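Local coordinates for regulatory protein YycH-like domain-containing protein (PDB 5COZ) that is of unknown function but is probably a lipid-anchored extracytoplasmic protein related to YycH-like regulators, at residues Ala66-Ser70 with Ile120-Ala125; Leu83-Leu89 with Asp116-Ile120; Tyr212-Pro218 with Asn242-Met248; Pro224-Pro229 with Asn239-His243. All blocks are in the same frame, centred on the assembly; numbering follows the deposited sequence. Where two conformers were deposited one is given.

Interaction 1: Ala66-Ser70 with Ile120-Ala125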
loop_
_atom_site.group_PDB
_atom_site.type_symbol
_atom_site.label_atom_id
_atom_site.label_comp_id
_atom_site.label_asym_id
_atom_site.label_seq_id
_atom_site.Cartn_x
_atom_site.Cartn_y
_atom_site.Cartn_z
ATOM N N ALA A 66 6.710 -3.215 17.105
ATOM C CA ALA A 66 6.360 -4.175 16.083
ATOM C C ALA A 66 5.498 -5.285 16.668
ATOM O O ALA A 66 5.752 -5.721 17.803
ATOM C CB ALA A 66 7.641 -4.787 15.514
ATOM N N ILE A 67 4.470 -5.720 15.922
ATOM C CA ILE A 67 3.671 -6.885 16.287
ATOM C C ILE A 67 4.407 -8.067 15.679
ATOM O O ILE A 67 4.635 -8.106 14.462
ATOM C CB ILE A 67 2.191 -6.763 15.833
ATOM C CG1 ILE A 67 1.505 -5.622 16.625
ATOM C CG2 ILE A 67 1.427 -8.104 16.060
ATOM C CD1 ILE A 67 0.167 -5.196 16.149
ATOM N N ASN A 68 4.850 -9.000 16.516
ATOM C CA ASN A 68 5.545 -10.175 16.012
ATOM C C ASN A 68 4.512 -11.293 15.894
ATOM O O ASN A 68 3.968 -11.759 16.911
ATOM C CB ASN A 68 6.690 -10.551 16.942
ATOM C CG ASN A 68 7.536 -11.661 16.379
ATOM O OD1 ASN A 68 7.014 -12.676 15.896
ATOM N ND2 ASN A 68 8.849 -11.492 16.425
ATOM N N PHE A 69 4.186 -11.675 14.656
ATOM C CA PHE A 69 3.102 -12.634 14.470
ATOM C C PHE A 69 3.419 -14.039 14.915
ATOM O O PHE A 69 2.489 -14.790 15.188
ATOM C CB PHE A 69 2.726 -12.724 12.981
ATOM C CG PHE A 69 2.214 -11.452 12.343
ATOM C CD1 PHE A 69 1.332 -10.617 13.028
ATOM C CD2 PHE A 69 2.540 -11.135 11.032
ATOM C CE1 PHE A 69 0.817 -9.472 12.420
ATOM C CE2 PHE A 69 2.039 -9.974 10.430
ATOM C CZ PHE A 69 1.181 -9.157 11.128
ATOM N N SER A 70 4.701 -14.416 14.954
ATOM C CA SER A 70 5.045 -15.811 15.203
ATOM C C SER A 70 5.751 -16.109 16.536
ATOM O O SER A 70 5.907 -17.294 16.859
ATOM C CB SER A 70 5.910 -16.327 14.062
ATOM O OG SER A 70 7.091 -15.552 13.985
ATOM N N ILE A 120 3.338 -17.974 8.166
ATOM C CA ILE A 120 3.376 -16.864 9.103
ATOM C C ILE A 120 4.810 -16.700 9.614
ATOM O O ILE A 120 5.393 -17.665 10.098
ATOM C CB ILE A 120 2.366 -17.027 10.268
ATOM C CG1 ILE A 120 0.944 -17.203 9.719
ATOM C CG2 ILE A 120 2.459 -15.829 11.235
ATOM C CD1 ILE A 120 -0.080 -17.607 10.807
ATOM N N ARG A 121 5.349 -15.481 9.497
ATOM C CA ARG A 121 6.690 -15.116 9.967
ATOM C C ARG A 121 6.542 -14.019 11.034
ATOM O O ARG A 121 5.415 -13.632 11.370
ATOM C CB ARG A 121 7.537 -14.589 8.778
ATOM C CG ARG A 121 8.005 -15.617 7.766
ATOM C CD ARG A 121 8.797 -14.964 6.636
ATOM N NE ARG A 121 10.146 -14.568 7.051
ATOM C CZ ARG A 121 10.506 -13.327 7.371
ATOM N NH1 ARG A 121 9.620 -12.337 7.323
ATOM N NH2 ARG A 121 11.753 -13.066 7.742
ATOM N N ASN A 122 7.650 -13.424 11.495
ATOM C CA ASN A 122 7.525 -12.373 12.507
ATOM C C ASN A 122 6.786 -11.125 12.003
ATOM O O ASN A 122 6.016 -10.541 12.766
ATOM C CB ASN A 122 8.917 -11.972 13.045
ATOM C CG ASN A 122 9.902 -11.568 11.967
ATOM O OD1 ASN A 122 10.167 -12.312 11.029
ATOM N ND2 ASN A 122 10.459 -10.371 12.069
ATOM N N ASP A 123 6.982 -10.725 10.728
ATOM C CA ASP A 123 6.409 -9.474 10.244
ATOM C C ASP A 123 5.614 -9.628 8.960
ATOM O O ASP A 123 5.441 -8.649 8.223
ATOM C CB ASP A 123 7.534 -8.447 10.018
ATOM C CG ASP A 123 8.526 -8.852 8.938
ATOM O OD1 ASP A 123 8.528 -10.041 8.535
ATOM O OD2 ASP A 123 9.327 -7.993 8.515
ATOM N N SER A 124 5.134 -10.852 8.686
ATOM C CA SER A 124 4.322 -11.075 7.498
ATOM C C SER A 124 3.526 -12.347 7.650
ATOM O O SER A 124 3.927 -13.244 8.373
ATOM C CB SER A 124 5.190 -11.143 6.240
ATOM O OG SER A 124 6.050 -12.268 6.241
ATOM N N ALA A 125 2.375 -12.385 6.993
ATOM C CA ALA A 125 1.541 -13.568 6.984
ATOM C C ALA A 125 0.923 -13.646 5.611
ATOM O O ALA A 125 0.491 -12.621 5.060
ATOM C CB ALA A 125 0.489 -13.547 8.084
#

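Interaction 2: Leu83-Leu89 with Asp116-Ile120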
loop_
_atom_site.group_PDB
_atom_site.type_symbol
_atom_site.label_atom_id
_atom_site.label_comp_id
_atom_site.label_asym_id
_atom_site.label_seq_id
_atom_site.Cartn_x
_atom_site.Cartn_y
_atom_site.Cartn_z
ATOM N N LEU A 83 -6.879 -16.992 9.058
ATOM C CA LEU A 83 -6.478 -17.086 7.653
ATOM C C LEU A 83 -7.038 -18.332 6.987
ATOM O O LEU A 83 -7.426 -18.271 5.816
ATOM C CB LEU A 83 -4.960 -17.073 7.519
ATOM C CG LEU A 83 -4.290 -15.769 7.959
ATOM C CD1 LEU A 83 -2.794 -15.944 8.023
ATOM C CD2 LEU A 83 -4.654 -14.604 7.018
ATOM N N ALA A 84 -7.073 -19.480 7.707
ATOM C CA ALA A 84 -7.625 -20.720 7.180
ATOM C C ALA A 84 -9.127 -20.566 6.898
ATOM O O ALA A 84 -9.588 -21.089 5.885
ATOM C CB ALA A 84 -7.383 -21.872 8.171
ATOM N N LYS A 85 -9.865 -19.821 7.756
ATOM C CA LYS A 85 -11.302 -19.571 7.524
ATOM C C LYS A 85 -11.476 -18.773 6.216
ATOM O O LYS A 85 -12.282 -19.130 5.350
ATOM C CB LYS A 85 -11.918 -18.814 8.714
ATOM C CG LYS A 85 -13.432 -18.589 8.588
ATOM C CD LYS A 85 -13.903 -17.463 9.493
ATOM C CE LYS A 85 -15.366 -17.109 9.311
ATOM N NZ LYS A 85 -15.612 -16.357 8.052
ATOM N N ALA A 86 -10.652 -17.725 6.054
ATOM C CA ALA A 86 -10.716 -16.860 4.873
ATOM C C ALA A 86 -10.527 -17.626 3.552
ATOM O O ALA A 86 -11.324 -17.430 2.629
ATOM C CB ALA A 86 -9.663 -15.769 4.995
ATOM N N ILE A 87 -9.503 -18.499 3.435
ATOM C CA ILE A 87 -9.239 -19.203 2.175
ATOM C C ILE A 87 -9.921 -20.585 2.114
ATOM O O ILE A 87 -9.688 -21.322 1.158
ATOM C CB ILE A 87 -7.719 -19.321 1.854
ATOM C CG1 ILE A 87 -6.958 -20.191 2.903
ATOM C CG2 ILE A 87 -7.090 -17.927 1.677
ATOM C CD1 ILE A 87 -5.615 -20.724 2.410
ATOM N N ASN A 88 -10.714 -20.933 3.139
ATOM C CA ASN A 88 -11.444 -22.220 3.246
ATOM C C ASN A 88 -10.458 -23.396 3.205
ATOM O O ASN A 88 -10.669 -24.391 2.502
ATOM C CB ASN A 88 -12.540 -22.347 2.150
ATOM C CG ASN A 88 -13.609 -23.352 2.505
ATOM O OD1 ASN A 88 -14.038 -23.467 3.662
ATOM N ND2 ASN A 88 -14.056 -24.109 1.517
ATOM N N LEU A 89 -9.345 -23.258 3.958
ATOM C CA LEU A 89 -8.326 -24.302 4.003
ATOM C C LEU A 89 -8.860 -25.533 4.742
ATOM O O LEU A 89 -9.525 -25.384 5.766
ATOM C CB LEU A 89 -7.074 -23.753 4.712
ATOM C CG LEU A 89 -5.891 -24.699 4.834
ATOM C CD1 LEU A 89 -5.000 -24.606 3.614
ATOM C CD2 LEU A 89 -5.052 -24.350 6.065
ATOM N N ASP A 116 -3.005 -25.299 -1.426
ATOM C CA ASP A 116 -3.331 -24.148 -0.573
ATOM C C ASP A 116 -2.253 -24.026 0.499
ATOM O O ASP A 116 -1.693 -25.044 0.927
ATOM C CB ASP A 116 -4.695 -24.322 0.112
ATOM C CG ASP A 116 -5.896 -24.474 -0.797
ATOM O OD1 ASP A 116 -5.953 -23.780 -1.815
ATOM O OD2 ASP A 116 -6.793 -25.270 -0.462
ATOM N N SER A 117 -1.952 -22.804 0.940
ATOM C CA SER A 117 -0.937 -22.677 1.973
ATOM C C SER A 117 -1.137 -21.455 2.836
ATOM O O SER A 117 -1.753 -20.470 2.419
ATOM C CB SER A 117 0.468 -22.622 1.377
ATOM O OG SER A 117 0.707 -21.406 0.697
ATOM N N ILE A 118 -0.615 -21.550 4.067
ATOM C CA ILE A 118 -0.527 -20.453 5.009
ATOM C C ILE A 118 0.918 -20.368 5.477
ATOM O O ILE A 118 1.505 -21.404 5.801
ATOM C CB ILE A 118 -1.514 -20.588 6.187
ATOM C CG1 ILE A 118 -2.980 -20.617 5.702
ATOM C CG2 ILE A 118 -1.276 -19.472 7.256
ATOM C CD1 ILE A 118 -3.953 -20.984 6.806
ATOM N N ALA A 119 1.505 -19.164 5.517
ATOM C CA ALA A 119 2.854 -18.995 6.024
ATOM C C ALA A 119 2.846 -17.805 6.932
ATOM O O ALA A 119 2.409 -16.728 6.521
ATOM C CB ALA A 119 3.827 -18.766 4.869
ATOM N N ILE A 120 3.338 -17.974 8.166
ATOM C CA ILE A 120 3.376 -16.864 9.103
ATOM C C ILE A 120 4.810 -16.700 9.614
ATOM O O ILE A 120 5.393 -17.665 10.098
ATOM C CB ILE A 120 2.366 -17.027 10.268
ATOM C CG1 ILE A 120 0.944 -17.203 9.719
ATOM C CG2 ILE A 120 2.459 -15.829 11.235
ATOM C CD1 ILE A 120 -0.080 -17.607 10.807
#

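Interaction 3: Tyr212-Pro218 with Asn242-Met248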
loop_
_atom_site.group_PDB
_atom_site.type_symbol
_atom_site.label_atom_id
_atom_site.label_comp_id
_atom_site.label_asym_id
_atom_site.label_seq_id
_atom_site.Cartn_x
_atom_site.Cartn_y
_atom_site.Cartn_z
ATOM N N TYR A 212 -10.741 -10.165 -8.004
ATOM C CA TYR A 212 -10.669 -8.808 -7.468
ATOM C C TYR A 212 -9.515 -8.751 -6.484
ATOM O O TYR A 212 -9.376 -9.689 -5.693
ATOM C CB TYR A 212 -11.928 -8.460 -6.669
ATOM C CG TYR A 212 -13.185 -8.199 -7.446
ATOM C CD1 TYR A 212 -13.271 -7.120 -8.331
ATOM C CD2 TYR A 212 -14.325 -8.957 -7.226
ATOM C CE1 TYR A 212 -14.458 -6.823 -8.990
ATOM C CE2 TYR A 212 -15.528 -8.652 -7.858
ATOM C CZ TYR A 212 -15.593 -7.577 -8.734
ATOM O OH TYR A 212 -16.784 -7.296 -9.371
ATOM N N VAL A 213 -8.736 -7.678 -6.466
ATOM C CA VAL A 213 -7.683 -7.499 -5.465
ATOM C C VAL A 213 -7.925 -6.188 -4.754
ATOM O O VAL A 213 -7.881 -5.127 -5.387
ATOM C CB VAL A 213 -6.261 -7.535 -6.067
ATOM C CG1 VAL A 213 -5.196 -7.199 -5.004
ATOM C CG2 VAL A 213 -5.963 -8.895 -6.692
ATOM N N PHE A 214 -8.159 -6.249 -3.443
ATOM C CA PHE A 214 -8.244 -5.031 -2.657
ATOM C C PHE A 214 -6.960 -4.757 -1.958
ATOM O O PHE A 214 -6.335 -5.676 -1.426
ATOM C CB PHE A 214 -9.322 -5.151 -1.569
ATOM C CG PHE A 214 -10.700 -5.103 -2.162
ATOM C CD1 PHE A 214 -11.336 -6.268 -2.589
ATOM C CD2 PHE A 214 -11.395 -3.907 -2.225
ATOM C CE1 PHE A 214 -12.630 -6.215 -3.132
ATOM C CE2 PHE A 214 -12.676 -3.848 -2.792
ATOM C CZ PHE A 214 -13.283 -5.006 -3.233
ATOM N N PHE A 215 -6.589 -3.475 -1.912
ATOM C CA PHE A 215 -5.551 -2.981 -1.030
ATOM C C PHE A 215 -6.239 -2.221 0.054
ATOM O O PHE A 215 -6.916 -1.244 -0.223
ATOM C CB PHE A 215 -4.517 -2.046 -1.708
ATOM C CG PHE A 215 -3.448 -2.647 -2.574
ATOM C CD1 PHE A 215 -3.528 -3.973 -3.008
ATOM C CD2 PHE A 215 -2.347 -1.892 -2.955
ATOM C CE1 PHE A 215 -2.543 -4.505 -3.870
ATOM C CE2 PHE A 215 -1.347 -2.436 -3.774
ATOM C CZ PHE A 215 -1.448 -3.733 -4.218
HETATM N N MSE A 216 -6.067 -2.690 1.287
HETATM C CA MSE A 216 -6.555 -1.966 2.463
HETATM C C MSE A 216 -5.353 -1.464 3.212
HETATM O O MSE A 216 -4.256 -1.990 3.056
HETATM C CB MSE A 216 -7.439 -2.830 3.333
HETATM C CG MSE A 216 -8.434 -3.567 2.477
HETATM SE SE MSE A 216 -9.513 -4.739 3.490
HETATM C CE MSE A 216 -10.721 -3.636 3.773
ATOM N N PHE A 217 -5.535 -0.385 3.983
ATOM C CA PHE A 217 -4.401 0.263 4.587
ATOM C C PHE A 217 -4.476 0.321 6.105
ATOM O O PHE A 217 -5.177 1.151 6.665
ATOM C CB PHE A 217 -4.279 1.684 3.988
ATOM C CG PHE A 217 -4.243 1.657 2.475
ATOM C CD1 PHE A 217 -3.135 1.155 1.799
ATOM C CD2 PHE A 217 -5.367 2.012 1.730
ATOM C CE1 PHE A 217 -3.133 1.051 0.407
ATOM C CE2 PHE A 217 -5.366 1.918 0.331
ATOM C CZ PHE A 217 -4.240 1.458 -0.326
ATOM N N PRO A 218 -3.735 -0.577 6.779
ATOM C CA PRO A 218 -3.682 -0.562 8.261
ATOM C C PRO A 218 -3.350 0.840 8.757
ATOM O O PRO A 218 -2.454 1.508 8.214
ATOM C CB PRO A 218 -2.562 -1.545 8.577
ATOM C CG PRO A 218 -2.691 -2.564 7.441
ATOM C CD PRO A 218 -2.928 -1.689 6.224
ATOM N N ASN A 242 2.795 -0.328 3.100
ATOM C CA ASN A 242 1.730 -0.749 3.994
ATOM C C ASN A 242 0.438 -1.028 3.229
ATOM O O ASN A 242 -0.384 -0.114 3.062
ATOM C CB ASN A 242 1.478 0.322 5.043
ATOM C CG ASN A 242 0.335 -0.002 5.937
ATOM O OD1 ASN A 242 0.260 -1.102 6.489
ATOM N ND2 ASN A 242 -0.565 0.956 6.115
ATOM N N HIS A 243 0.250 -2.260 2.788
ATOM C CA HIS A 243 -1.025 -2.647 2.204
ATOM C C HIS A 243 -1.347 -4.059 2.634
ATOM O O HIS A 243 -0.505 -4.960 2.574
ATOM C CB HIS A 243 -1.125 -2.489 0.640
ATOM C CG HIS A 243 0.074 -2.950 -0.135
ATOM N ND1 HIS A 243 0.710 -2.107 -1.038
ATOM C CD2 HIS A 243 0.693 -4.154 -0.171
ATOM C CE1 HIS A 243 1.684 -2.816 -1.578
ATOM N NE2 HIS A 243 1.710 -4.054 -1.107
ATOM N N LEU A 244 -2.575 -4.206 3.107
ATOM C CA LEU A 244 -3.186 -5.505 3.415
ATOM C C LEU A 244 -3.868 -5.914 2.091
ATOM O O LEU A 244 -4.774 -5.200 1.599
ATOM C CB LEU A 244 -4.199 -5.333 4.569
ATOM C CG LEU A 244 -5.150 -6.522 4.829
ATOM C CD1 LEU A 244 -4.405 -7.764 5.286
ATOM C CD2 LEU A 244 -6.251 -6.132 5.901
ATOM N N VAL A 245 -3.365 -7.007 1.455
ATOM C CA VAL A 245 -3.852 -7.427 0.146
ATOM C C VAL A 245 -4.873 -8.547 0.318
ATOM O O VAL A 245 -4.555 -9.558 0.934
ATOM C CB VAL A 245 -2.691 -7.853 -0.767
ATOM C CG1 VAL A 245 -3.222 -8.169 -2.176
ATOM C CG2 VAL A 245 -1.622 -6.755 -0.853
ATOM N N ILE A 246 -6.103 -8.329 -0.152
ATOM C CA ILE A 246 -7.149 -9.350 -0.066
ATOM C C ILE A 246 -7.695 -9.553 -1.449
ATOM O O ILE A 246 -8.275 -8.630 -2.033
ATOM C CB ILE A 246 -8.265 -8.933 0.916
ATOM C CG1 ILE A 246 -7.671 -8.426 2.277
ATOM C CG2 ILE A 246 -9.251 -10.122 1.104
ATOM C CD1 ILE A 246 -8.760 -8.139 3.424
ATOM N N ALA A 247 -7.496 -10.749 -1.991
ATOM C CA ALA A 247 -8.013 -11.051 -3.332
ATOM C C ALA A 247 -9.100 -12.082 -3.253
ATOM O O ALA A 247 -9.078 -12.927 -2.344
ATOM C CB ALA A 247 -6.904 -11.551 -4.230
HETATM N N MSE A 248 -10.030 -12.050 -4.217
HETATM C CA MSE A 248 -11.088 -13.056 -4.253
HETATM C C MSE A 248 -11.502 -13.371 -5.675
HETATM O O MSE A 248 -11.463 -12.505 -6.553
HETATM C CB MSE A 248 -12.304 -12.617 -3.443
HETATM C CG MSE A 248 -12.873 -11.303 -3.906
HETATM SE SE MSE A 248 -14.024 -10.494 -2.594
HETATM C CE MSE A 248 -12.798 -9.983 -1.270
#

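Interaction 4: Pro224-Pro229 with Asn239-His243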
loop_
_atom_site.group_PDB
_atom_site.type_symbol
_atom_site.label_atom_id
_atom_site.label_comp_id
_atom_site.label_asym_id
_atom_site.label_seq_id
_atom_site.Cartn_x
_atom_site.Cartn_y
_atom_site.Cartn_z
ATOM N N PRO A 224 -2.958 6.043 7.596
ATOM C CA PRO A 224 -2.297 4.768 7.306
ATOM C C PRO A 224 -0.796 4.813 7.520
ATOM O O PRO A 224 -0.160 5.852 7.264
ATOM C CB PRO A 224 -2.618 4.527 5.822
ATOM C CG PRO A 224 -2.683 5.918 5.232
ATOM C CD PRO A 224 -3.348 6.753 6.362
ATOM N N TYR A 225 -0.215 3.669 7.896
ATOM C CA TYR A 225 1.239 3.594 7.868
ATOM C C TYR A 225 1.692 3.767 6.422
ATOM O O TYR A 225 0.950 3.472 5.464
ATOM C CB TYR A 225 1.784 2.264 8.436
ATOM C CG TYR A 225 1.142 1.839 9.716
ATOM C CD1 TYR A 225 1.322 2.567 10.883
ATOM C CD2 TYR A 225 0.396 0.663 9.780
ATOM C CE1 TYR A 225 0.690 2.187 12.080
ATOM C CE2 TYR A 225 -0.227 0.272 10.955
ATOM C CZ TYR A 225 -0.105 1.062 12.089
ATOM O OH TYR A 225 -0.677 0.624 13.246
ATOM N N SER A 226 2.903 4.246 6.274
ATOM C CA SER A 226 3.472 4.645 5.005
ATOM C C SER A 226 3.329 3.603 3.887
ATOM O O SER A 226 3.616 2.407 4.086
ATOM C CB SER A 226 4.942 4.980 5.226
ATOM O OG SER A 226 5.642 5.135 4.006
ATOM N N ARG A 227 2.908 4.097 2.716
ATOM C CA ARG A 227 2.787 3.334 1.475
ATOM C C ARG A 227 3.997 3.579 0.572
ATOM O O ARG A 227 3.983 3.197 -0.588
ATOM C CB ARG A 227 1.490 3.697 0.759
ATOM C CG ARG A 227 0.270 3.196 1.542
ATOM C CD ARG A 227 -0.951 4.048 1.268
ATOM N NE ARG A 227 -1.429 4.020 -0.115
ATOM C CZ ARG A 227 -1.517 5.093 -0.911
ATOM N NH1 ARG A 227 -0.980 6.247 -0.542
ATOM N NH2 ARG A 227 -2.116 5.005 -2.095
ATOM N N CYS A 228 5.059 4.181 1.122
ATOM C CA CYS A 228 6.278 4.416 0.396
ATOM C C CYS A 228 7.010 3.107 0.116
ATOM O O CYS A 228 7.065 2.221 0.970
ATOM C CB CYS A 228 7.195 5.348 1.188
ATOM S SG CYS A 228 6.630 7.050 1.236
ATOM N N PRO A 229 7.750 3.076 -0.984
ATOM C CA PRO A 229 8.703 1.971 -1.208
ATOM C C PRO A 229 9.775 1.906 -0.109
ATOM O O PRO A 229 10.010 2.879 0.624
ATOM C CB PRO A 229 9.401 2.393 -2.513
ATOM C CG PRO A 229 8.360 3.212 -3.235
ATOM C CD PRO A 229 7.728 4.025 -2.114
ATOM N N ASN A 239 11.848 -1.090 5.387
ATOM C CA ASN A 239 10.410 -0.815 5.417
ATOM C C ASN A 239 9.778 -1.314 4.122
ATOM O O ASN A 239 10.471 -1.620 3.137
ATOM C CB ASN A 239 10.145 0.686 5.609
ATOM C CG ASN A 239 10.713 1.518 4.484
ATOM O OD1 ASN A 239 11.947 1.628 4.333
ATOM N ND2 ASN A 239 9.850 2.026 3.617
ATOM N N GLN A 240 8.472 -1.478 4.154
ATOM C CA GLN A 240 7.763 -1.898 2.957
ATOM C C GLN A 240 6.445 -1.193 2.883
ATOM O O GLN A 240 5.981 -0.613 3.872
ATOM C CB GLN A 240 7.566 -3.413 2.913
ATOM C CG GLN A 240 6.654 -3.911 3.976
ATOM C CD GLN A 240 6.829 -5.397 4.148
ATOM O OE1 GLN A 240 7.755 -5.856 4.832
ATOM N NE2 GLN A 240 5.918 -6.170 3.562
ATOM N N GLU A 241 5.821 -1.281 1.700
ATOM C CA GLU A 241 4.551 -0.616 1.484
ATOM C C GLU A 241 3.467 -1.207 2.361
ATOM O O GLU A 241 3.262 -2.435 2.410
ATOM C CB GLU A 241 4.138 -0.719 0.024
ATOM C CG GLU A 241 5.116 -0.018 -0.919
ATOM C CD GLU A 241 4.982 -0.487 -2.359
ATOM O OE1 GLU A 241 4.063 -0.012 -3.057
ATOM O OE2 GLU A 241 5.714 -1.423 -2.740
ATOM N N ASN A 242 2.795 -0.328 3.100
ATOM C CA ASN A 242 1.730 -0.749 3.994
ATOM C C ASN A 242 0.438 -1.028 3.229
ATOM O O ASN A 242 -0.384 -0.114 3.062
ATOM C CB ASN A 242 1.478 0.322 5.043
ATOM C CG ASN A 242 0.335 -0.002 5.937
ATOM O OD1 ASN A 242 0.260 -1.102 6.489
ATOM N ND2 ASN A 242 -0.565 0.956 6.115
ATOM N N HIS A 243 0.250 -2.260 2.788
ATOM C CA HIS A 243 -1.025 -2.647 2.204
ATOM C C HIS A 243 -1.347 -4.059 2.634
ATOM O O HIS A 243 -0.505 -4.960 2.574
ATOM C CB HIS A 243 -1.125 -2.489 0.640
ATOM C CG HIS A 243 0.074 -2.950 -0.135
ATOM N ND1 HIS A 243 0.710 -2.107 -1.038
ATOM C CD2 HIS A 243 0.693 -4.154 -0.171
ATOM C CE1 HIS A 243 1.684 -2.816 -1.578
ATOM N NE2 HIS A 243 1.710 -4.054 -1.107
HETATM O O HOH W 1 4.943 1.538 6.371
HETATM O O HOH W 2 2.386 1.883 -2.264
HETATM O O HOH W 3 6.927 2.161 3.683
#

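Interaction 1: Ala66-Ser70 with Ile120-Ala125
The Phe-69 ring turns its edge to the loop 120-125: CD2 lies 3.5 Å from Ser-124 N, close to the ring plane, and CA of Ser-124 meets the same rim, while the chain of Asn-122 and Asp-123 passes obliquely. Phe-69 CB packs 3.6 Å from Ile-120 CG2. With CG anti to its own carbonyl carbon (chi1 -62°), Phe-69 turns its apolar ring in toward Leu-79 and Ile-258. The amides of Asn-68 and Asn-122 are turned 48° apart, and ND2 of Asn-68 rests against CB of Asn-122 at 3.4 Å. Over one face of the Arg-121 guanidinium, near its rim, sits OD1 of Asn-122; NH1 of Arg-121 also forms a salt bridge with OD1 of Asp-123, 2.8 Å away. One hydrogen bond spans the two loops, from Phe-69 N to Asn-122 O (2.9 Å, 163° at the hydrogen). Asparagine suits its place here because OD1 of Asn-68 accepts from Ser-70 N at 3.0 Å. It also accepts from Glu-71 N, whereas Ser-70 OG is bonded to Glu-105 O. The result is an Asx turn leading toward helix 73-87, docked on the tight connection between antiparallel strands 116-120 and 125-128, a beta hairpin.

Interaction 2: Leu83-Leu89 with Asp116-Ile120
Helix 73-87 ends against strand 116-120 with their local axes 9.4 Å apart and nearly antiparallel, at 153°. Ile-118 carries most of the contact. Its CG1 is anti to its carbonyl carbon (chi1 -61°), which sends CD1 up against the helix backbone, 3.6 Å from Ala-84 N; the small side chain of Ala-84 permits this approach, its CB lying 3.8 Å from the same methyl. From the other branch, CG2 of Ile-118 meets CD1 of Leu-83 at 3.9 Å, and that leucine methyl also reaches CD1 of Ile-120. Leu-89, beyond the helix end, divides its two methyls between strand residues: CD2 touches CD1 of Ile-118 at 3.6 Å, while CD1 lies 3.5 Å from CB of Asp-116, the two side chains sliding past each other in opposite directions. Asp-116 meets Leu-89 through its CB, while its OD2 bonds to Thr-114 OG1. Ile-87 adds CD1 over the strand backbone, 3.9 Å from Ser-117 O. Isoleucine and leucine methyls suit an interface with no hydrogen bond between the two segments. Asn-88 takes the positive-phi place of a Schellman motif (phi 59°), with Leu-89 N bonded to Ala-84 O, and this turn brings Leu-89 round to the strand. Strand 116-120 is flanked in its antiparallel sheet by strands 104-111 and 125-128, whose Trp-109 and Ala-127 border Ile-118; the helix packs on one face of the sheet, where Leu-83 and Ala-86 also touch Leu-256 of strand 252-258.

Interaction 3: Tyr212-Pro218 with Asn242-Met248
Phe-215 lays one face of its ring against the imidazole of His-243, the two side chains side by side and pointing the same way, with centroids 4.3 Å apart and planes inclined at 37°. Phe-215 CZ stands over the centre of the imidazole, and its CE2 approaches His-243 ND1 to 3.4 Å. CE1 of Phe-215 also meets CG2 of Val-245 obliquely, at 3.9 Å. Farther along this face of the sheet, CG1 of Val-213 packs on CG1 of Val-245; beta-branched residues suit the extended chain. Val-213 and Ala-247 form a close non-hydrogen-bonded pair, CA to CA 4.2 Å, the alanine methyl fitting beside CG2 of Val-213. The other face carries Tyr-212, Phe-214, Leu-244, Ile-246 and the selenomethionines Met-216 and Met-248. There, in the conformer given, Met-216 has CG anti to its carbonyl carbon and an extended chi2 (177°), which carries SE to 3.5 Å from Ile-246 CD1. Tyr-212 OH reaches beyond the strands to Met-163 O and Leu-160 N. Three hydrogen-bonded pairs, 212 with 248, 214 with 246 and 216 with 244, hold the backbones; Met-216 N to Leu-244 O is nearly straight at 177°. Beyond them Asn-242 ND2 donates to a lone pair of Pro-218 O at 2.9 Å, while OD1 of Asn-242 lies 3.3 Å from Pro-218 CD. Proline has no N-H to offer the ladder; the asparagine amide continues the link, and Asn-242 O is buried without a partner. This is a regular antiparallel ladder within a larger antiparallel sheet, covered by helix 165-178 on the Phe-214 face.

Interaction 4: Pro224-Pro229 with Asn239-His243
Asn-242 packs tightly against Tyr-225 and Ser-226, whereas toward Gln-240 and Asn-239 the loops meet largely through water. At the close end Asn-242 N donates to Ser-226 O at 3.0 Å, and its ND2 reaches Tyr-225 O at the same distance from above the carbonyl plane. ND2 also serves Pro-218 O, so two carbonyls fix the rotation of this amide. Its CG lies in plane at the edge of the Tyr-225 ring, amide and ring being turned 65° apart; an asparagine fits because one short side chain supplies both donor hydrogens. Water 1 adds a bond to Ser-226 O at 2.8 Å. In the middle, Glu-241 lays its CG against Arg-227 O at 3.4 Å and Cys-228 O, and water 2 joins Arg-227 O to Glu-241 OE1, which also accepts from Tyr-145 N; the Arg-227 guanidinium leaves for Glu-300, Glu-304 and Glu-188. The other end is looser. Gln-240 points away toward solvent, and water 3 links its backbone O to Cys-228 O and Asn-239 ND2. Asn-239, with CG between its backbone N and carbonyl carbon (chi1 61°), directs ND2 to Pro-229 O at 3.1 Å; its OD1 is held by Asn-231 N and Thr-235 OG1. Ser-226 OG accepts from Cys-228 N at 3.1 Å. An ST turn at Ser-226 thus faces an inverse gamma turn centred on Asn-242, closing the base of the loop that carries helix 232-235.

In the fold
From the N terminus, the chain leaves strand 58-66 and enters interaction 1, which closes at 120-125 after 49 intervening residues. Interaction 2 falls within that loop, and the two share Ile-120: together they fix helix 73-87 and the turn before it to the antiparallel sheet. Interactions 3 and 4 both come later, ending on the same stretch. Interaction 3 pairs strands 211-220 and 244-249 of that same sheet, and the shorter loop of interaction 4 lies within its span, sharing Asn-242 and His-243. The 224-229 loop also touches strands 295-311 and 314-330, and thereby ties the antiparallel sheet to the mixed one. The centres of interactions 2 and 4 are about 24 Å apart.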